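PDB 3MQ2: 16S rRNA methyltransferase from Streptomyces sp. DSM 40477, which methylates the N1 position of adenine 1408 in 16S rRNA, using S-adenosyl-L-methionine, and thereby confers resistance to aminoglycosides such as kanamycin and apramycin. Local coordinates for residues W108-S118 with A144-H155. Residues are numbered along the deposited sequence; the frame is centred on the assembly and turned at random.
Sequences WGSLLRGVLGS and AWRPSVPEVGEH. With SAH (S-adenosyl-L-homocysteine), chain C.
Glu151 reaches from the 3-10 turn 150-152 to the first residues of helix 109-116, where its OE2 accepts a hydrogen bond from Gly109 N (2.8 Å, N-H...O angle 162°). The amide comes from above the carboxylate plane, 44° out of it. CG of Glu151 stands between its own backbone N and carbonyl carbon, and a bend at chi2 (-90°) turns the carboxylate back over Gly109, with OE2 also near the edge of the Trp108 indole. An acid suits this place, since its negative charge probably interacts favourably with the amino-terminal end of the helix dipole. Gly109 adopts a positive phi, readily accessible to glycine.

One and two turns further along the helix, Leu112 and Leu116 supply the apolar side of the contact. Leu112 CD2 rests against both the Ala144 methyl (CB, 3.6 Å) and CG1 of Val152. The branched end of Leu116 suits a site with several apolar neighbours: CD1 also meets that Val152 methyl and lies over one face of the His155 imidazole, a CH-pi contact 4.2 Å from the ring centroid, while both methyls approach Trp145 CZ2, CD1 at 3.9 Å. The imidazole is fixed at both nitrogens: ND1 donates to Val152 O (2.9 Å), almost in the ring plane, while NE2 bonds Arg170, which also reaches Leu116 O.

The contact thus packs the loop after strand 134-141 against the helix after strand 99-105. That helix also meets bound S-adenosyl-L-homocysteine, whose N6 donates to Ser110 OG, at the cofactor pocket of a Rossmann-like methyltransferase fold.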
loop_
_atom_site.group_PDB
_atom_site.type_symbol
_atom_site.label_atom_id
_atom_site.label_comp_id
_atom_site.label_asym_id
_atom_site.label_seq_id
_atom_site.Cartn_x
_atom_site.Cartn_y
_atom_site.Cartn_z
ATOM N N TRP A 108 -3.363 -9.466 -1.375
ATOM C CA TRP A 108 -4.111 -10.715 -1.364
ATOM C C TRP A 108 -4.804 -10.846 -0.013
ATOM O O TRP A 108 -4.641 -9.982 0.855
ATOM C CB TRP A 108 -3.219 -11.932 -1.681
ATOM C CG TRP A 108 -2.056 -12.197 -0.749
ATOM C CD1 TRP A 108 -0.782 -11.706 -0.856
ATOM C CD2 TRP A 108 -2.060 -13.054 0.400
ATOM N NE1 TRP A 108 0.002 -12.202 0.171
ATOM C CE2 TRP A 108 -0.765 -13.023 0.954
ATOM C CE3 TRP A 108 -3.038 -13.848 1.012
ATOM C CZ2 TRP A 108 -0.420 -13.753 2.098
ATOM C CZ3 TRP A 108 -2.695 -14.569 2.157
ATOM C CH2 TRP A 108 -1.393 -14.519 2.679
ATOM N N GLY A 109 -5.592 -11.901 0.156
ATOM C CA GLY A 109 -6.293 -12.096 1.414
ATOM C C GLY A 109 -7.355 -11.037 1.626
ATOM O O GLY A 109 -7.956 -10.551 0.672
ATOM N N SER A 110 -7.577 -10.661 2.880
ATOM C CA SER A 110 -8.689 -9.774 3.200
ATOM C C SER A 110 -8.466 -8.368 2.655
ATOM O O SER A 110 -9.426 -7.657 2.381
ATOM C CB SER A 110 -8.924 -9.726 4.716
ATOM O OG SER A 110 -7.831 -9.115 5.385
ATOM N N LEU A 111 -7.207 -7.978 2.484
ATOM C CA LEU A 111 -6.903 -6.668 1.908
ATOM C C LEU A 111 -7.354 -6.617 0.445
ATOM O O LEU A 111 -7.846 -5.595 -0.030
ATOM C CB LEU A 111 -5.410 -6.351 2.025
ATOM C CG LEU A 111 -4.941 -4.993 1.484
ATOM C CD1 LEU A 111 -5.751 -3.866 2.083
ATOM C CD2 LEU A 111 -3.450 -4.794 1.761
ATOM N N LEU A 112 -7.191 -7.728 -0.264
ATOM C CA LEU A 112 -7.633 -7.772 -1.657
ATOM C C LEU A 112 -9.156 -7.745 -1.686
ATOM O O LEU A 112 -9.762 -7.000 -2.448
ATOM C CB LEU A 112 -7.085 -9.025 -2.358
ATOM C CG LEU A 112 -7.687 -9.356 -3.735
ATOM C CD1 LEU A 112 -7.552 -8.171 -4.682
ATOM C CD2 LEU A 112 -7.021 -10.598 -4.311
ATOM N N ARG A 113 -9.785 -8.557 -0.844
ATOM C CA ARG A 113 -11.235 -8.549 -0.796
ATOM C C ARG A 113 -11.716 -7.123 -0.537
ATOM O O ARG A 113 -12.675 -6.644 -1.154
ATOM C CB ARG A 113 -11.735 -9.511 0.284
ATOM C CG ARG A 113 -13.238 -9.709 0.274
ATOM C CD ARG A 113 -13.666 -10.805 1.244
ATOM N NE ARG A 113 -13.601 -10.374 2.640
ATOM C CZ ARG A 113 -12.647 -10.735 3.491
ATOM N NH1 ARG A 113 -11.668 -11.539 3.093
ATOM N NH2 ARG A 113 -12.669 -10.295 4.742
ATOM N N GLY A 114 -11.013 -6.432 0.356
ATOM C CA GLY A 114 -11.357 -5.068 0.717
ATOM C C GLY A 114 -11.284 -4.088 -0.442
ATOM O O GLY A 114 -12.184 -3.258 -0.624
ATOM N N VAL A 115 -10.216 -4.168 -1.234
ATOM C CA VAL A 115 -10.054 -3.219 -2.334
ATOM C C VAL A 115 -10.907 -3.532 -3.558
ATOM O O VAL A 115 -10.922 -2.753 -4.510
ATOM C CB VAL A 115 -8.580 -2.970 -2.725
ATOM C CG1 VAL A 115 -7.824 -2.393 -1.536
ATOM C CG2 VAL A 115 -7.918 -4.239 -3.258
ATOM N N LEU A 116 -11.635 -4.649 -3.526
ATOM C CA LEU A 116 -12.653 -4.909 -4.548
ATOM C C LEU A 116 -13.968 -4.221 -4.187
ATOM O O LEU A 116 -14.845 -4.043 -5.036
ATOM C CB LEU A 116 -12.866 -6.410 -4.761
ATOM C CG LEU A 116 -11.633 -7.114 -5.340
ATOM C CD1 LEU A 116 -11.861 -8.610 -5.502
ATOM C CD2 LEU A 116 -11.219 -6.481 -6.656
ATOM N N GLY A 117 -14.094 -3.843 -2.923
ATOM C CA GLY A 117 -15.178 -2.981 -2.486
ATOM C C GLY A 117 -16.586 -3.545 -2.515
ATOM O O GLY A 117 -17.546 -2.778 -2.629
ATOM N N SER A 118 -16.728 -4.864 -2.403
ATOM C CA SER A 118 -18.064 -5.456 -2.319
ATOM C C SER A 118 -18.728 -4.955 -1.043
ATOM O O SER A 118 -19.939 -4.731 -0.998
ATOM C CB SER A 118 -18.001 -6.984 -2.354
ATOM O OG SER A 118 -17.110 -7.489 -1.375
ATOM N N ALA A 144 -4.663 -13.140 -9.157
ATOM C CA ALA A 144 -5.706 -13.509 -8.212
ATOM C C ALA A 144 -6.907 -14.070 -8.965
ATOM O O ALA A 144 -7.841 -14.585 -8.358
ATOM C CB ALA A 144 -6.118 -12.293 -7.360
ATOM N N TRP A 145 -6.884 -13.958 -10.294
ATOM C CA TRP A 145 -7.965 -14.490 -11.123
ATOM C C TRP A 145 -7.454 -15.532 -12.110
ATOM O O TRP A 145 -8.148 -15.880 -13.058
ATOM C CB TRP A 145 -8.661 -13.366 -11.901
ATOM C CG TRP A 145 -9.488 -12.463 -11.054
ATOM C CD1 TRP A 145 -10.825 -12.592 -10.783
ATOM C CD2 TRP A 145 -9.050 -11.285 -10.355
ATOM N NE1 TRP A 145 -11.241 -11.569 -9.966
ATOM C CE2 TRP A 145 -10.176 -10.756 -9.687
ATOM C CE3 TRP A 145 -7.820 -10.633 -10.227
ATOM C CZ2 TRP A 145 -10.105 -9.604 -8.894
ATOM C CZ3 TRP A 145 -7.749 -9.492 -9.434
ATOM C CH2 TRP A 145 -8.889 -8.984 -8.789
ATOM N N ARG A 146 -6.249 -16.033 -11.878
ATOM C CA ARG A 146 -5.592 -16.916 -12.835
ATOM C C ARG A 146 -4.988 -18.135 -12.140
ATOM O O ARG A 146 -3.779 -18.327 -12.158
ATOM C CB ARG A 146 -4.508 -16.134 -13.579
ATOM C CG ARG A 146 -5.045 -14.892 -14.310
ATOM C CD ARG A 146 -3.929 -14.104 -14.990
ATOM N NE ARG A 146 -4.417 -12.852 -15.568
ATOM C CZ ARG A 146 -3.622 -11.920 -16.086
ATOM N NH1 ARG A 146 -2.308 -12.101 -16.098
ATOM N NH2 ARG A 146 -4.137 -10.798 -16.571
ATOM N N PRO A 147 -5.838 -18.974 -11.528
ATOM C CA PRO A 147 -7.300 -18.878 -11.492
ATOM C C PRO A 147 -7.796 -18.144 -10.244
ATOM O O PRO A 147 -7.011 -17.784 -9.366
ATOM C CB PRO A 147 -7.715 -20.344 -11.421
ATOM C CG PRO A 147 -6.666 -20.933 -10.524
ATOM C CD PRO A 147 -5.368 -20.223 -10.896
ATOM N N SER A 148 -9.105 -17.922 -10.170
ATOM C CA SER A 148 -9.678 -17.173 -9.053
ATOM C C SER A 148 -9.310 -17.767 -7.691
ATOM O O SER A 148 -9.513 -18.959 -7.441
ATOM C CB SER A 148 -11.198 -17.083 -9.195
ATOM O OG SER A 148 -11.567 -16.300 -10.316
ATOM N N VAL A 149 -8.771 -16.922 -6.815
ATOM C CA VAL A 149 -8.466 -17.313 -5.439
ATOM C C VAL A 149 -9.734 -17.136 -4.595
ATOM O O VAL A 149 -10.656 -16.425 -4.996
ATOM C CB VAL A 149 -7.317 -16.462 -4.863
ATOM C CG1 VAL A 149 -6.037 -16.698 -5.662
ATOM C CG2 VAL A 149 -7.687 -14.982 -4.900
ATOM N N PRO A 150 -9.789 -17.789 -3.426
ATOM C CA PRO A 150 -11.023 -17.734 -2.637
ATOM C C PRO A 150 -11.491 -16.306 -2.353
ATOM O O PRO A 150 -12.698 -16.041 -2.397
ATOM C CB PRO A 150 -10.629 -18.433 -1.331
ATOM C CG PRO A 150 -9.562 -19.399 -1.742
ATOM C CD PRO A 150 -8.778 -18.670 -2.816
ATOM N N GLU A 151 -10.565 -15.396 -2.074
ATOM C CA GLU A 151 -10.952 -14.069 -1.596
ATOM C C GLU A 151 -11.548 -13.143 -2.660
ATOM O O GLU A 151 -12.121 -12.110 -2.311
ATOM C CB GLU A 151 -9.816 -13.365 -0.831
ATOM C CG GLU A 151 -8.540 -13.105 -1.627
ATOM C CD GLU A 151 -7.534 -14.256 -1.546
ATOM O OE1 GLU A 151 -7.960 -15.429 -1.436
ATOM O OE2 GLU A 151 -6.310 -13.982 -1.602
ATOM N N VAL A 152 -11.427 -13.497 -3.939
ATOM C CA VAL A 152 -12.086 -12.704 -4.984
ATOM C C VAL A 152 -13.476 -13.230 -5.314
ATOM O O VAL A 152 -14.202 -12.629 -6.106
ATOM C CB VAL A 152 -11.263 -12.575 -6.291
ATOM C CG1 VAL A 152 -9.902 -11.963 -6.001
ATOM C CG2 VAL A 152 -11.145 -13.932 -7.021
ATOM N N GLY A 153 -13.842 -14.356 -4.711
ATOM C CA GLY A 153 -15.172 -14.908 -4.895
ATOM C C GLY A 153 -15.537 -15.059 -6.355
ATOM O O GLY A 153 -14.770 -15.626 -7.134
ATOM N N GLU A 154 -16.713 -14.559 -6.731
ATOM C CA GLU A 154 -17.168 -14.650 -8.119
ATOM C C GLU A 154 -16.863 -13.391 -8.931
ATOM O O GLU A 154 -17.371 -13.228 -10.041
ATOM C CB GLU A 154 -18.669 -14.949 -8.184
ATOM C CG GLU A 154 -19.062 -16.325 -7.672
ATOM C CD GLU A 154 -20.530 -16.630 -7.909
ATOM O OE1 GLU A 154 -20.972 -17.748 -7.569
ATOM O OE2 GLU A 154 -21.242 -15.750 -8.437
ATOM N N HIS A 155 -16.038 -12.500 -8.386
ATOM C CA HIS A 155 -15.651 -11.303 -9.125
ATOM C C HIS A 155 -14.895 -11.712 -10.381
ATOM O O HIS A 155 -13.941 -12.486 -10.307
ATOM C CB HIS A 155 -14.742 -10.407 -8.286
ATOM C CG HIS A 155 -15.450 -9.640 -7.218
ATOM N ND1 HIS A 155 -15.518 -10.076 -5.912
ATOM C CD2 HIS A 155 -16.095 -8.450 -7.252
ATOM C CE1 HIS A 155 -16.190 -9.196 -5.191
ATOM N NE2 HIS A 155 -16.549 -8.198 -5.980
HETATM N N SAH C . 2.958 -4.858 -1.271
HETATM C CA SAH C . 4.014 -5.820 -1.009
HETATM C CB SAH C . 3.446 -7.126 -0.456
HETATM C CG SAH C . 2.210 -7.635 -1.189
HETATM S SD SAH C . 1.825 -9.344 -0.732
HETATM C C SAH C . 4.781 -6.081 -2.291
HETATM O O SAH C . 5.794 -6.781 -2.293
HETATM O OXT SAH C . 4.384 -5.591 -3.348
HETATM C "C5'" SAH C . 0.375 -8.706 0.147
HETATM C "C4'" SAH C . 0.710 -8.313 1.581
HETATM O "O4'" SAH C . -0.454 -7.803 2.199
HETATM C "C3'" SAH C . 1.166 -9.494 2.439
HETATM O "O3'" SAH C . 2.376 -9.162 3.075
HETATM C "C2'" SAH C . 0.112 -9.673 3.509
HETATM O "O2'" SAH C . 0.698 -9.970 4.764
HETATM C "C1'" SAH C . -0.547 -8.309 3.518
HETATM N N9 SAH C . -1.956 -8.318 3.927
HETATM C C8 SAH C . -2.990 -9.087 3.459
HETATM N N7 SAH C . -4.119 -8.725 4.129
HETATM C C5 SAH C . -3.797 -7.734 5.002
HETATM C C6 SAH C . -4.536 -7.003 5.920
HETATM N N6 SAH C . -5.841 -7.218 6.071
HETATM N N1 SAH C . -3.902 -6.040 6.670
HETATM C C2 SAH C . -2.552 -5.800 6.523
HETATM N N3 SAH C . -1.814 -6.531 5.619
HETATM C C4 SAH C . -2.443 -7.472 4.875
#